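Local coordinates for probable glutamine-binding lipoprotein GlnH (GLNBP) (Mycobacterium tuberculosis, PDB 6H20) that binds aspartate and related amino acids such as asparagine and glutamate, probably at the cell surface, and helps regulate protein kinase G to control glutamate metabolism, at residues A[151-156]-A[203-208]; A[215-218]-A[224-227]; A[235-240]-A[248-253]. All coordinates share one frame; numbering follows the deposited sequence.

Contact 1: residues A[151-156]-A[203-208]; sequences SPITKV and IDAVST
Ile153 reaches from the loop over the start of strand 205-207 and lands on Asp204 and Ala205. At its CB the chain splits, and CG1 is the branch that leads across: it lies opposite the carbonyl carbon (chi1 -65°). CG1 itself only bridges the distance, and an extended second torsion carries CD1 onward to the other segment. There CD1 meets the methyl of Ala205, with 4.0 Å between Ile153 CD1 and Ala205 CB, and at the same distance it rests against the carbonyl oxygen of Asp204. That oxygen is also bound by a water, which donates to Asp204 O at 2.7 Å and lies 3.2 Å from Ser151 OG, so a polar bridge runs beside the apolar touch. Ser151 OG in turn accepts from Ile153 N (3.1 Å, nearly straight at 166°), an ST turn that ties the base of Ile153 to the water site. The Asp204 carboxylate turns elsewhere, to a salt bridge with Arg163. Ile153 also packs on Leu159, while Ala205 is hydrogen-bonded through its backbone to Arg163 and Cys165, in the sheet where strand 205-207 runs parallel to 163-167 and antiparallel to 139-148.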
# COMPACT_ATOMS: atom_id res chain seq x y z
N SER A 151 -21.00 12.90 10.57
CA SER A 151 -20.43 12.37 11.80
C SER A 151 -19.70 13.47 12.56
O SER A 151 -19.05 14.32 11.95
CB SER A 151 -19.43 11.27 11.44
OG SER A 151 -18.70 10.85 12.59
N PRO A 152 -19.75 13.45 13.89
CA PRO A 152 -18.97 14.40 14.68
C PRO A 152 -17.49 14.05 14.79
O PRO A 152 -16.73 14.81 15.39
CB PRO A 152 -19.63 14.33 16.06
CG PRO A 152 -20.15 12.94 16.14
CD PRO A 152 -20.60 12.59 14.74
N ILE A 153 -17.07 12.92 14.21
CA ILE A 153 -15.68 12.48 14.34
C ILE A 153 -14.78 13.41 13.54
O ILE A 153 -14.90 13.51 12.31
CB ILE A 153 -15.53 11.03 13.86
CG1 ILE A 153 -16.32 10.07 14.76
CG2 ILE A 153 -14.06 10.63 13.78
CD1 ILE A 153 -16.39 8.65 14.20
N THR A 154 -13.86 14.10 14.22
CA THR A 154 -12.84 14.91 13.55
C THR A 154 -11.43 14.73 14.08
O THR A 154 -10.50 15.27 13.48
CB THR A 154 -13.19 16.41 13.58
OG1 THR A 154 -13.11 16.89 14.92
CG2 THR A 154 -14.57 16.66 13.01
N LYS A 155 -11.24 14.02 15.19
CA LYS A 155 -9.91 13.83 15.74
C LYS A 155 -9.77 12.42 16.29
O LYS A 155 -10.75 11.68 16.42
CB LYS A 155 -9.56 14.89 16.80
CG LYS A 155 -10.61 15.10 17.84
CD LYS A 155 -10.28 16.33 18.66
CE LYS A 155 -11.53 16.99 19.20
NZ LYS A 155 -12.30 16.07 20.08
N VAL A 156 -8.53 12.04 16.58
CA VAL A 156 -8.24 10.67 16.98
C VAL A 156 -9.02 10.28 18.23
O VAL A 156 -9.54 9.16 18.33
CB VAL A 156 -6.73 10.48 17.16
CG1 VAL A 156 -6.42 9.08 17.67
CG2 VAL A 156 -6.04 10.72 15.84
N ILE A 203 -20.33 0.10 11.12
CA ILE A 203 -19.17 0.70 11.77
C ILE A 203 -19.38 2.22 11.75
O ILE A 203 -20.31 2.73 11.13
CB ILE A 203 -17.85 0.35 11.04
CG1 ILE A 203 -17.97 0.78 9.58
CG2 ILE A 203 -17.53 -1.14 11.16
CD1 ILE A 203 -16.66 0.71 8.80
N ASP A 204 -18.48 2.94 12.42
CA ASP A 204 -18.58 4.39 12.50
C ASP A 204 -17.50 5.13 11.72
O ASP A 204 -17.74 6.27 11.29
CB ASP A 204 -18.53 4.83 13.96
CG ASP A 204 -19.61 4.17 14.78
OD1 ASP A 204 -20.79 4.36 14.43
OD2 ASP A 204 -19.28 3.44 15.74
N ALA A 205 -16.35 4.51 11.50
CA ALA A 205 -15.27 5.17 10.78
C ALA A 205 -14.31 4.12 10.26
O ALA A 205 -14.30 2.97 10.71
CB ALA A 205 -14.52 6.16 11.68
N VAL A 206 -13.49 4.53 9.29
CA VAL A 206 -12.39 3.72 8.77
C VAL A 206 -11.11 4.50 9.00
O VAL A 206 -11.10 5.72 8.85
CB VAL A 206 -12.59 3.45 7.27
CG1 VAL A 206 -11.51 2.49 6.74
CG2 VAL A 206 -13.96 2.87 7.02
N SER A 207 -10.02 3.82 9.35
CA SER A 207 -8.76 4.53 9.50
C SER A 207 -7.66 3.79 8.76
O SER A 207 -7.34 2.64 9.10
CB SER A 207 -8.37 4.74 10.97
OG SER A 207 -7.15 5.48 11.05
N THR A 208 -7.06 4.44 7.77
CA THR A 208 -5.91 3.90 7.04
C THR A 208 -5.28 5.04 6.26
O THR A 208 -5.64 6.21 6.44
CB THR A 208 -6.28 2.69 6.17
OG1 THR A 208 -5.09 2.10 5.63
CG2 THR A 208 -7.17 3.06 4.98
O HOH W 1 -19.72 7.86 12.14

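Contact 2: residues A[215-218]-A[224-227]; sequences GLVE and HIVG
This is a small apolar helix-on-strand contact near the protein surface, in which Val217 of helix 210-219 leans on Ile225 and the backbone of His224 in strand 223-226. The two elements follow each other along the chain, separated by a short connection, and the strand then pairs antiparallel with strand 139-148, so that the helix packs beside the sheet it has just led into. No hydrogen bond joins the two segments.

Val217 does the touching with one branch. Its CG2 lies opposite the carbonyl carbon, since CG1 takes the position opposite the backbone N (chi1 170°), and this turns CG2 to the strand. Val217 CG2 comes to 4.1 Å from Ile225 CG1 and, more loosely, 4.5 Å from His224 CA. On the strand side the CB of Ile225 does not aim at the helix; the side chain bends back through CG1, and its CD1 lies 4.3 Å from Val217 CG2. The two side chains therefore meet at a slant, methyl against methylene.

His224 offers only backbone here, because its side chain leaves on the far side of the strand, where Val226 CG1 sits 3.5 Å above one face of the imidazole, offset toward the rim. Val217 also touches Leu146 of strand 139-148, and Ile225 touches Arg144 of the same strand, whose guanidinium hydrogen-bonds Gly227 O. The backbone of strand 223-226 is held by bonds from His224 to Ala147 and from Val226 to Ile145.

With one aliphatic branch on each side and nothing polar between them, the contact rests on van der Waals and hydrophobic contact alone and sets little demand on direction.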
# COMPACT_ATOMS: atom_id res chain seq x y z
N GLY A 215 -9.56 6.78 -2.28
CA GLY A 215 -10.21 5.84 -3.18
C GLY A 215 -11.61 5.48 -2.70
O GLY A 215 -12.53 5.31 -3.51
N LEU A 216 -11.78 5.35 -1.39
CA LEU A 216 -13.11 5.08 -0.84
C LEU A 216 -14.03 6.28 -1.02
O LEU A 216 -15.23 6.11 -1.32
CB LEU A 216 -13.00 4.67 0.63
CG LEU A 216 -12.13 3.44 0.89
CD1 LEU A 216 -12.22 3.08 2.36
CD2 LEU A 216 -12.55 2.27 0.01
N VAL A 217 -13.51 7.50 -0.84
CA VAL A 217 -14.32 8.70 -1.06
C VAL A 217 -14.79 8.77 -2.51
O VAL A 217 -15.92 9.20 -2.79
CB VAL A 217 -13.54 9.97 -0.68
CG1 VAL A 217 -14.27 11.24 -1.14
CG2 VAL A 217 -13.31 10.01 0.82
N GLU A 218 -13.93 8.39 -3.45
CA GLU A 218 -14.33 8.44 -4.85
C GLU A 218 -15.52 7.52 -5.12
O GLU A 218 -16.35 7.83 -5.98
CB GLU A 218 -13.16 8.07 -5.76
CG GLU A 218 -12.01 9.04 -5.71
CD GLU A 218 -11.87 9.87 -6.97
OE1 GLU A 218 -12.90 10.10 -7.64
OE2 GLU A 218 -10.74 10.28 -7.29
N HIS A 224 -16.03 11.73 4.05
CA HIS A 224 -14.94 12.70 3.98
C HIS A 224 -13.80 12.28 4.90
O HIS A 224 -13.98 11.50 5.84
CB HIS A 224 -15.40 14.16 4.24
CG HIS A 224 -15.87 14.43 5.63
ND1 HIS A 224 -16.18 15.71 6.06
CD2 HIS A 224 -16.11 13.62 6.69
CE1 HIS A 224 -16.58 15.67 7.32
NE2 HIS A 224 -16.55 14.41 7.72
N ILE A 225 -12.61 12.83 4.62
CA ILE A 225 -11.40 12.51 5.36
C ILE A 225 -11.15 13.62 6.37
O ILE A 225 -11.20 14.81 6.02
CB ILE A 225 -10.21 12.36 4.40
CG1 ILE A 225 -10.42 11.17 3.47
CG2 ILE A 225 -8.90 12.19 5.19
CD1 ILE A 225 -9.42 11.09 2.31
N VAL A 226 -10.89 13.22 7.61
CA VAL A 226 -10.74 14.15 8.73
C VAL A 226 -9.53 13.74 9.55
O VAL A 226 -8.97 12.65 9.40
CB VAL A 226 -12.00 14.19 9.62
CG1 VAL A 226 -13.23 14.60 8.80
CG2 VAL A 226 -12.24 12.85 10.28
N GLY A 227 -9.12 14.66 10.43
CA GLY A 227 -8.14 14.37 11.44
C GLY A 227 -6.71 14.64 11.02
O GLY A 227 -6.41 14.92 9.86

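Contact 3: residues A[235-240]-A[248-253]; sequences YGVGIN and RFVNGT
Val237 and Ile239 both lean on a single residue of helix 244-259, Val250, and the chain reaches them from the ligand pocket. Tyr235, at the start, lines that pocket: it touches the bound asparagine, and its hydroxyl is hydrogen-bonded to Asp209 and Thr211. Gly236 follows as a spacer, and Val237 then points its CB at the helix. Val237 CG2 lies 3.9 Å from Val250 CG1, and that same methyl of Val250 is 4.0 Å from Val237 CB and 4.2 Å from Val237 CG1, so Val250 CG1 nestles against the whole fork of the opposing valine, which lies at a slant to it. Such a helix laid on a strand of the central sheet fits the alpha/beta lobes of periplasmic-type solute-binding proteins; here strand 232-240 pairs antiparallel with strand 117-118, and Val237 and Ile239 both also touch Ile117. Gly238 spaces the two side chains, so that both Val237 and Ile239 face the helix from the same side of the strand. Ile239 uses its longer arm: CG1 leaves opposite the carbonyl carbon (chi1 -67°), and an extended second torsion carries CD1 out until it meets the other methyl of Val250, CG2, tip to tip, with 4.0 Å between Ile239 CD1 and Val250 CG2.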
# COMPACT_ATOMS: atom_id res chain seq x y z
N TYR A 235 5.41 3.92 0.90
CA TYR A 235 5.21 2.69 0.13
C TYR A 235 6.50 2.24 -0.55
O TYR A 235 7.21 3.04 -1.16
CB TYR A 235 4.18 2.91 -0.97
CG TYR A 235 2.77 3.17 -0.53
CD1 TYR A 235 2.39 3.14 0.82
CD2 TYR A 235 1.80 3.47 -1.46
CE1 TYR A 235 1.06 3.39 1.20
CE2 TYR A 235 0.49 3.71 -1.09
CZ TYR A 235 0.12 3.67 0.23
OH TYR A 235 -1.20 3.92 0.56
N GLY A 236 6.77 0.94 -0.47
CA GLY A 236 7.86 0.36 -1.21
C GLY A 236 7.36 -0.84 -1.99
O GLY A 236 6.33 -1.43 -1.67
N VAL A 237 8.11 -1.20 -3.03
CA VAL A 237 7.89 -2.46 -3.73
C VAL A 237 8.51 -3.56 -2.88
O VAL A 237 9.70 -3.50 -2.57
CB VAL A 237 8.50 -2.43 -5.13
CG1 VAL A 237 8.39 -3.81 -5.80
CG2 VAL A 237 7.87 -1.34 -5.97
N GLY A 238 7.70 -4.54 -2.49
CA GLY A 238 8.18 -5.62 -1.63
C GLY A 238 8.82 -6.72 -2.47
O GLY A 238 8.32 -7.08 -3.53
N ILE A 239 9.96 -7.21 -1.98
CA ILE A 239 10.82 -8.13 -2.71
C ILE A 239 11.32 -9.17 -1.72
O ILE A 239 11.48 -8.89 -0.53
CB ILE A 239 12.00 -7.35 -3.36
CG1 ILE A 239 11.46 -6.43 -4.47
CG2 ILE A 239 13.07 -8.30 -3.92
CD1 ILE A 239 12.40 -5.33 -4.90
N ASN A 240 11.57 -10.39 -2.21
CA ASN A 240 12.11 -11.42 -1.34
C ASN A 240 13.42 -10.94 -0.70
O ASN A 240 14.25 -10.29 -1.35
CB ASN A 240 12.35 -12.71 -2.12
CG ASN A 240 13.04 -13.77 -1.29
OD1 ASN A 240 14.27 -13.78 -1.17
ND2 ASN A 240 12.26 -14.68 -0.72
N ARG A 248 17.87 -3.67 -6.49
CA ARG A 248 18.59 -2.68 -7.29
C ARG A 248 17.90 -2.42 -8.61
O ARG A 248 17.81 -1.27 -9.05
CB ARG A 248 20.04 -3.12 -7.51
CG ARG A 248 20.81 -3.33 -6.23
CD ARG A 248 22.27 -3.63 -6.54
NE ARG A 248 23.02 -4.02 -5.35
CZ ARG A 248 23.57 -3.16 -4.50
NH1 ARG A 248 23.43 -1.85 -4.69
NH2 ARG A 248 24.23 -3.61 -3.44
N PHE A 249 17.39 -3.47 -9.26
CA PHE A 249 16.70 -3.30 -10.53
C PHE A 249 15.48 -2.40 -10.38
O PHE A 249 15.30 -1.43 -11.13
CB PHE A 249 16.29 -4.66 -11.13
CG PHE A 249 15.75 -4.56 -12.52
CD1 PHE A 249 14.42 -4.19 -12.75
CD2 PHE A 249 16.58 -4.78 -13.61
CE1 PHE A 249 13.93 -4.07 -14.05
CE2 PHE A 249 16.11 -4.65 -14.90
CZ PHE A 249 14.79 -4.30 -15.12
N VAL A 250 14.61 -2.72 -9.41
CA VAL A 250 13.41 -1.90 -9.19
C VAL A 250 13.78 -0.47 -8.83
O VAL A 250 13.14 0.48 -9.27
CB VAL A 250 12.50 -2.55 -8.13
CG1 VAL A 250 11.34 -1.63 -7.77
CG2 VAL A 250 11.97 -3.90 -8.64
N ASN A 251 14.85 -0.30 -8.05
CA ASN A 251 15.25 1.07 -7.73
C ASN A 251 15.69 1.82 -8.97
O ASN A 251 15.50 3.04 -9.06
CB ASN A 251 16.31 1.07 -6.63
CG ASN A 251 15.71 0.71 -5.28
OD1 ASN A 251 14.49 0.80 -5.11
ND2 ASN A 251 16.55 0.34 -4.32
N GLY A 252 16.27 1.11 -9.95
CA GLY A 252 16.54 1.72 -11.24
C GLY A 252 15.28 2.18 -11.94
O GLY A 252 15.22 3.30 -12.48
N THR A 253 14.24 1.33 -11.95
CA THR A 253 12.95 1.74 -12.51
C THR A 253 12.42 2.97 -11.81
O THR A 253 11.91 3.90 -12.47
CB THR A 253 11.92 0.60 -12.39
OG1 THR A 253 12.42 -0.57 -13.04
CG2 THR A 253 10.61 1.02 -13.05

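The three contacts come in series along the chain, each closing before the next opens, and all reach the same large mixed sheet. Contacts 1 and 2 are neighbours, with centres 10 Å apart: strand 205-207 leads into helix 210-219, and Val226 CG2 packs on Ile153 O at 3.4 Å. Contact 3 lies on the opposite side of the chain's centre, about 33 Å from contact 1 and 29 Å from contact 2, centre to centre. Between contact 3 and the pair formed by contacts 1 and 2 lies the asparagine pocket, to which 203-208 contributes Thr208 and 235-240 contributes Tyr235, consistent with the two-lobed, ligand-enclosing architecture of solute-binding proteins.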